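Local structure of L-lysine 6-monooxygenase involved in desferrioxamine biosynthesis (Erwinia amylovora CFBP1430, 5O8P) at residues 239-251 / 418-430. The protein probably uses FAD and NADPH to N-hydroxylate cadaverine, a step in desferrioxamine siderophore biosynthesis. Residues are numbered along the deposited sequence; the frame is centred on the assembly and turned at random.
Sequences LTLEMTSPEWIDY and VERQIAFQTFPAQ
E242 and E247 each turn a carboxylate onto the backbone of 418-430, a tail without regular secondary structure, E242 taking the N-H groups of F424 and Q425 and E247 that of I422. E242 spreads its two oxygens over consecutive residues: OE2 takes F424 N at 2.8 Å, and OE1 takes Q425 N at 3.2 Å, both on the syn side and somewhat out of the carboxylate plane. The Q425 amide lies nearly coplanar with this carboxylate, 18° apart, and its NE2 reaches the anti lone pair of E242 OE1 at 3.0 Å, so three bonds fix the group's rotation; NE2 also makes a weak bond to L239 O. In E247 the bend at chi2 (100°) brings OE2 to I422 N, which lies 2.8 Å from E247 OE2 and donates almost straight (175°) from above the carboxylate plane. S245 is the N-cap of helix 246-253: its OG accepts from W248 N and donates to E242 O.

Apolar contacts centre on F427. W248 stands edge-on over the face of this ring, the planes nearly perpendicular, with CD1 above its centre, while Q425 CB lies toward the rim of the opposite face and M243 CG lies 3.8 Å from F427 CE1. The Y251 ring takes F427 CB over one face and meets P428 with CD1. I422 CD1 packs against S245 CB, 3.4 Å away, and P246 CD.

The contact thus fastens the C-terminal tail, which follows helix 399-410, across helices 238-241 and 246-253. Y401 of helix 399-410 backs P246, F391 meets W248 edge-to-face, and Y251 OH bonds to E324 of the second subunit, placing the contact at a subunit interface.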
loop_
_atom_site.group_PDB
_atom_site.type_symbol
_atom_site.label_atom_id
_atom_site.label_comp_id
_atom_site.label_asym_id
_atom_site.label_seq_id
_atom_site.Cartn_x
_atom_site.Cartn_y
_atom_site.Cartn_z
ATOM N N LEU B 239 -1.827 14.234 10.222
ATOM C CA LEU B 239 -2.086 15.553 10.807
ATOM C C LEU B 239 -3.233 15.519 11.814
ATOM O O LEU B 239 -3.182 16.226 12.800
ATOM C CB LEU B 239 -2.329 16.620 9.739
ATOM C CG LEU B 239 -1.079 17.119 8.988
ATOM C CD1 LEU B 239 -1.505 18.057 7.855
ATOM C CD2 LEU B 239 -0.072 17.775 9.935
ATOM N N THR B 240 -4.253 14.692 11.576
ATOM C CA THR B 240 -5.349 14.485 12.555
ATOM C C THR B 240 -4.893 13.640 13.752
ATOM O O THR B 240 -5.336 13.892 14.870
ATOM C CB THR B 240 -6.605 13.858 11.902
ATOM O OG1 THR B 240 -7.095 14.747 10.899
ATOM C CG2 THR B 240 -7.703 13.598 12.911
ATOM N N LEU B 241 -4.010 12.664 13.540
ATOM C CA LEU B 241 -3.455 11.886 14.668
ATOM C C LEU B 241 -2.726 12.756 15.720
ATOM O O LEU B 241 -2.699 12.392 16.907
ATOM C CB LEU B 241 -2.532 10.760 14.178
ATOM C CG LEU B 241 -3.140 9.676 13.280
ATOM C CD1 LEU B 241 -2.107 8.600 12.933
ATOM C CD2 LEU B 241 -4.394 9.058 13.920
ATOM N N GLU B 242 -2.181 13.904 15.299
ATOM C CA GLU B 242 -1.632 14.900 16.239
ATOM C C GLU B 242 -2.639 15.462 17.240
ATOM O O GLU B 242 -2.249 16.098 18.199
ATOM C CB GLU B 242 -1.020 16.084 15.498
ATOM C CG GLU B 242 0.225 15.779 14.681
ATOM C CD GLU B 242 1.103 17.013 14.482
ATOM O OE1 GLU B 242 0.567 18.114 14.148
ATOM O OE2 GLU B 242 2.338 16.883 14.727
ATOM N N MET B 243 -3.929 15.280 16.996
ATOM C CA MET B 243 -4.938 15.659 17.985
ATOM C C MET B 243 -4.967 14.698 19.168
ATOM O O MET B 243 -5.540 15.052 20.187
ATOM C CB MET B 243 -6.332 15.746 17.357
ATOM C CG MET B 243 -6.482 16.816 16.294
ATOM S SD MET B 243 -8.072 16.768 15.440
ATOM C CE MET B 243 -9.127 17.587 16.624
ATOM N N THR B 244 -4.407 13.486 19.030
ATOM C CA THR B 244 -4.236 12.578 20.174
ATOM C C THR B 244 -2.885 12.935 20.775
ATOM O O THR B 244 -1.878 12.255 20.577
ATOM C CB THR B 244 -4.330 11.061 19.842
ATOM O OG1 THR B 244 -3.082 10.596 19.337
ATOM C CG2 THR B 244 -5.424 10.770 18.837
ATOM N N SER B 245 -2.888 14.026 21.521
ATOM C CA SER B 245 -1.672 14.586 22.045
ATOM C C SER B 245 -1.959 15.372 23.313
ATOM O O SER B 245 -3.065 15.898 23.488
ATOM C CB SER B 245 -1.057 15.516 21.012
ATOM O OG SER B 245 -1.871 16.646 20.798
ATOM N N PRO B 246 -0.957 15.471 24.199
ATOM C CA PRO B 246 -1.107 16.275 25.399
ATOM C C PRO B 246 -1.589 17.693 25.109
ATOM O O PRO B 246 -2.474 18.190 25.818
ATOM C CB PRO B 246 0.292 16.272 25.972
ATOM C CG PRO B 246 0.836 14.940 25.577
ATOM C CD PRO B 246 0.311 14.708 24.203
ATOM N N GLU B 247 -1.068 18.302 24.043
ATOM C CA GLU B 247 -1.403 19.707 23.750
ATOM C C GLU B 247 -2.850 19.855 23.372
ATOM O O GLU B 247 -3.480 20.815 23.787
ATOM C CB GLU B 247 -0.581 20.323 22.633
ATOM C CG GLU B 247 0.885 19.955 22.608
ATOM C CD GLU B 247 1.152 18.879 21.595
ATOM O OE1 GLU B 247 1.163 19.203 20.406
ATOM O OE2 GLU B 247 1.422 17.725 21.995
ATOM N N TRP B 248 -3.364 18.910 22.587
ATOM C CA TRP B 248 -4.776 18.927 22.240
ATOM C C TRP B 248 -5.665 18.703 23.469
ATOM O O TRP B 248 -6.722 19.343 23.600
ATOM C CB TRP B 248 -5.116 17.891 21.163
ATOM C CG TRP B 248 -6.492 18.101 20.671
ATOM C CD1 TRP B 248 -6.905 19.022 19.753
ATOM C CD2 TRP B 248 -7.665 17.457 21.146
ATOM N NE1 TRP B 248 -8.268 18.978 19.609
ATOM C CE2 TRP B 248 -8.761 18.017 20.449
ATOM C CE3 TRP B 248 -7.902 16.453 22.093
ATOM C CZ2 TRP B 248 -10.068 17.591 20.652
ATOM C CZ3 TRP B 248 -9.209 16.029 22.295
ATOM C CH2 TRP B 248 -10.275 16.597 21.575
ATOM N N ILE B 249 -5.244 17.809 24.364
ATOM C CA ILE B 249 -6.055 17.483 25.534
ATOM C C ILE B 249 -6.162 18.705 26.442
ATOM O O ILE B 249 -7.250 19.009 26.930
ATOM C CB ILE B 249 -5.536 16.245 26.278
ATOM C CG1 ILE B 249 -5.619 15.018 25.376
ATOM C CG2 ILE B 249 -6.388 15.967 27.509
ATOM C CD1 ILE B 249 -4.706 13.884 25.802
ATOM N N ASP B 250 -5.050 19.419 26.625
ATOM C CA ASP B 250 -5.056 20.680 27.384
ATOM C C ASP B 250 -6.031 21.659 26.755
ATOM O O ASP B 250 -6.814 22.304 27.449
ATOM C CB ASP B 250 -3.662 21.326 27.427
ATOM C CG ASP B 250 -2.608 20.446 28.098
ATOM O OD1 ASP B 250 -2.959 19.634 28.982
ATOM O OD2 ASP B 250 -1.415 20.574 27.749
ATOM N N TYR B 251 -5.970 21.761 25.430
ATOM C CA TYR B 251 -6.848 22.654 24.670
ATOM C C TYR B 251 -8.304 22.271 24.895
ATOM O O TYR B 251 -9.110 23.127 25.273
ATOM C CB TYR B 251 -6.477 22.635 23.173
ATOM C CG TYR B 251 -7.546 23.133 22.226
ATOM C CD1 TYR B 251 -7.793 24.493 22.093
ATOM C CD2 TYR B 251 -8.301 22.241 21.450
ATOM C CE1 TYR B 251 -8.772 24.963 21.229
ATOM C CE2 TYR B 251 -9.286 22.699 20.585
ATOM C CZ TYR B 251 -9.522 24.063 20.486
ATOM O OH TYR B 251 -10.484 24.546 19.628
ATOM N N VAL B 418 6.676 13.040 31.045
ATOM C CA VAL B 418 5.382 13.307 30.481
ATOM C C VAL B 418 5.561 14.434 29.477
ATOM O O VAL B 418 5.858 15.579 29.866
ATOM C CB VAL B 418 4.393 13.742 31.584
ATOM C CG1 VAL B 418 2.996 13.907 31.004
ATOM C CG2 VAL B 418 4.391 12.745 32.734
ATOM N N GLU B 419 5.370 14.117 28.194
ATOM C CA GLU B 419 5.486 15.100 27.141
ATOM C C GLU B 419 4.423 16.189 27.313
ATOM O O GLU B 419 3.280 15.894 27.665
ATOM C CB GLU B 419 5.378 14.433 25.774
ATOM C CG GLU B 419 6.622 13.642 25.392
ATOM C CD GLU B 419 6.582 12.173 25.771
ATOM O OE1 GLU B 419 5.834 11.808 26.708
ATOM O OE2 GLU B 419 7.322 11.386 25.130
ATOM N N ARG B 420 4.853 17.438 27.203
ATOM C CA ARG B 420 3.923 18.573 27.118
ATOM C C ARG B 420 3.584 18.935 25.681
ATOM O O ARG B 420 2.622 19.638 25.447
ATOM C CB ARG B 420 4.518 19.803 27.779
ATOM C CG ARG B 420 4.892 19.640 29.242
ATOM C CD ARG B 420 5.011 20.987 29.964
ATOM N NE ARG B 420 5.785 20.892 31.215
ATOM C CZ ARG B 420 5.296 20.710 32.453
ATOM N NH1 ARG B 420 3.986 20.597 32.701
ATOM N NH2 ARG B 420 6.141 20.646 33.477
ATOM N N GLN B 421 4.405 18.502 24.724
ATOM C CA GLN B 421 4.344 19.030 23.357
ATOM C C GLN B 421 4.974 18.084 22.343
ATOM O O GLN B 421 6.192 18.059 22.214
ATOM C CB GLN B 421 5.002 20.429 23.283
ATOM C CG GLN B 421 4.941 21.080 21.898
ATOM C CD GLN B 421 4.588 22.549 21.930
ATOM O OE1 GLN B 421 3.899 23.019 22.834
ATOM N NE2 GLN B 421 5.039 23.272 20.924
ATOM N N ILE B 422 4.139 17.350 21.611
ATOM C CA ILE B 422 4.565 16.405 20.566
ATOM C C ILE B 422 4.261 16.843 19.134
ATOM O O ILE B 422 4.801 16.269 18.220
ATOM C CB ILE B 422 3.966 14.976 20.756
ATOM C CG1 ILE B 422 2.428 14.987 20.696
ATOM C CG2 ILE B 422 4.469 14.347 22.052
ATOM C CD1 ILE B 422 1.787 13.621 20.763
ATOM N N ALA B 423 3.434 17.867 18.940
ATOM C CA ALA B 423 2.775 18.124 17.644
ATOM C C ALA B 423 3.272 19.366 16.917
ATOM O O ALA B 423 3.472 20.412 17.536
ATOM C CB ALA B 423 1.271 18.244 17.861
ATOM N N PHE B 424 3.406 19.268 15.598
ATOM C CA PHE B 424 3.728 20.421 14.739
ATOM C C PHE B 424 2.652 21.519 14.685
ATOM O O PHE B 424 2.985 22.695 14.517
ATOM C CB PHE B 424 4.044 19.954 13.315
ATOM C CG PHE B 424 5.265 19.090 13.224
ATOM C CD1 PHE B 424 6.531 19.653 13.297
ATOM C CD2 PHE B 424 5.155 17.717 13.071
ATOM C CE1 PHE B 424 7.669 18.854 13.217
ATOM C CE2 PHE B 424 6.285 16.914 12.996
ATOM C CZ PHE B 424 7.542 17.481 13.069
ATOM N N GLN B 425 1.379 21.138 14.812
ATOM C CA GLN B 425 0.284 22.109 14.844
ATOM C C GLN B 425 0.228 22.854 16.154
ATOM O O GLN B 425 0.754 22.387 17.159
ATOM C CB GLN B 425 -1.061 21.425 14.719
ATOM C CG GLN B 425 -1.303 20.711 13.429
ATOM C CD GLN B 425 -2.544 19.875 13.521
ATOM O OE1 GLN B 425 -3.658 20.400 13.595
ATOM N NE2 GLN B 425 -2.363 18.573 13.538
ATOM N N THR B 426 -0.428 24.003 16.121
ATOM C CA THR B 426 -0.852 24.704 17.314
ATOM C C THR B 426 -2.376 24.705 17.307
ATOM O O THR B 426 -3.000 25.217 16.381
ATOM C CB THR B 426 -0.345 26.152 17.314
ATOM O OG1 THR B 426 1.038 26.166 16.959
ATOM C CG2 THR B 426 -0.562 26.800 18.667
ATOM N N PHE B 427 -2.974 24.128 18.335
ATOM C CA PHE B 427 -4.440 24.038 18.445
ATOM C C PHE B 427 -5.138 25.272 18.991
ATOM O O PHE B 427 -6.098 25.737 18.382
ATOM C CB PHE B 427 -4.822 22.806 19.251
ATOM C CG PHE B 427 -4.302 21.542 18.642
ATOM C CD1 PHE B 427 -4.815 21.088 17.424
ATOM C CD2 PHE B 427 -3.258 20.840 19.240
ATOM C CE1 PHE B 427 -4.326 19.929 16.851
ATOM C CE2 PHE B 427 -2.781 19.676 18.690
ATOM C CZ PHE B 427 -3.296 19.226 17.484
ATOM N N PRO B 428 -4.666 25.821 20.125
ATOM C CA PRO B 428 -5.340 27.032 20.609
ATOM C C PRO B 428 -4.959 28.274 19.818
ATOM O O PRO B 428 -3.957 28.276 19.092
ATOM C CB PRO B 428 -4.826 27.155 22.045
ATOM C CG PRO B 428 -3.456 26.601 21.976
ATOM C CD PRO B 428 -3.525 25.459 20.997
ATOM N N ALA B 429 -5.756 29.327 19.969
ATOM C CA ALA B 429 -5.374 30.655 19.495
ATOM C C ALA B 429 -4.033 31.006 20.113
ATOM O O ALA B 429 -3.758 30.610 21.250
ATOM C CB ALA B 429 -6.413 31.694 19.892
ATOM N N GLN B 430 -3.199 31.717 19.357
ATOM C CA GLN B 430 -1.880 32.136 19.820
ATOM C C GLN B 430 -1.336 33.262 18.954
ATOM O O GLN B 430 -0.921 33.025 17.815
ATOM C CB GLN B 430 -0.907 30.954 19.808
ATOM C CG GLN B 430 0.507 31.306 20.244
ATOM C CD GLN B 430 1.445 30.124 20.125
ATOM O OE1 GLN B 430 1.155 29.022 20.619
ATOM N NE2 GLN B 430 2.582 30.343 19.463
#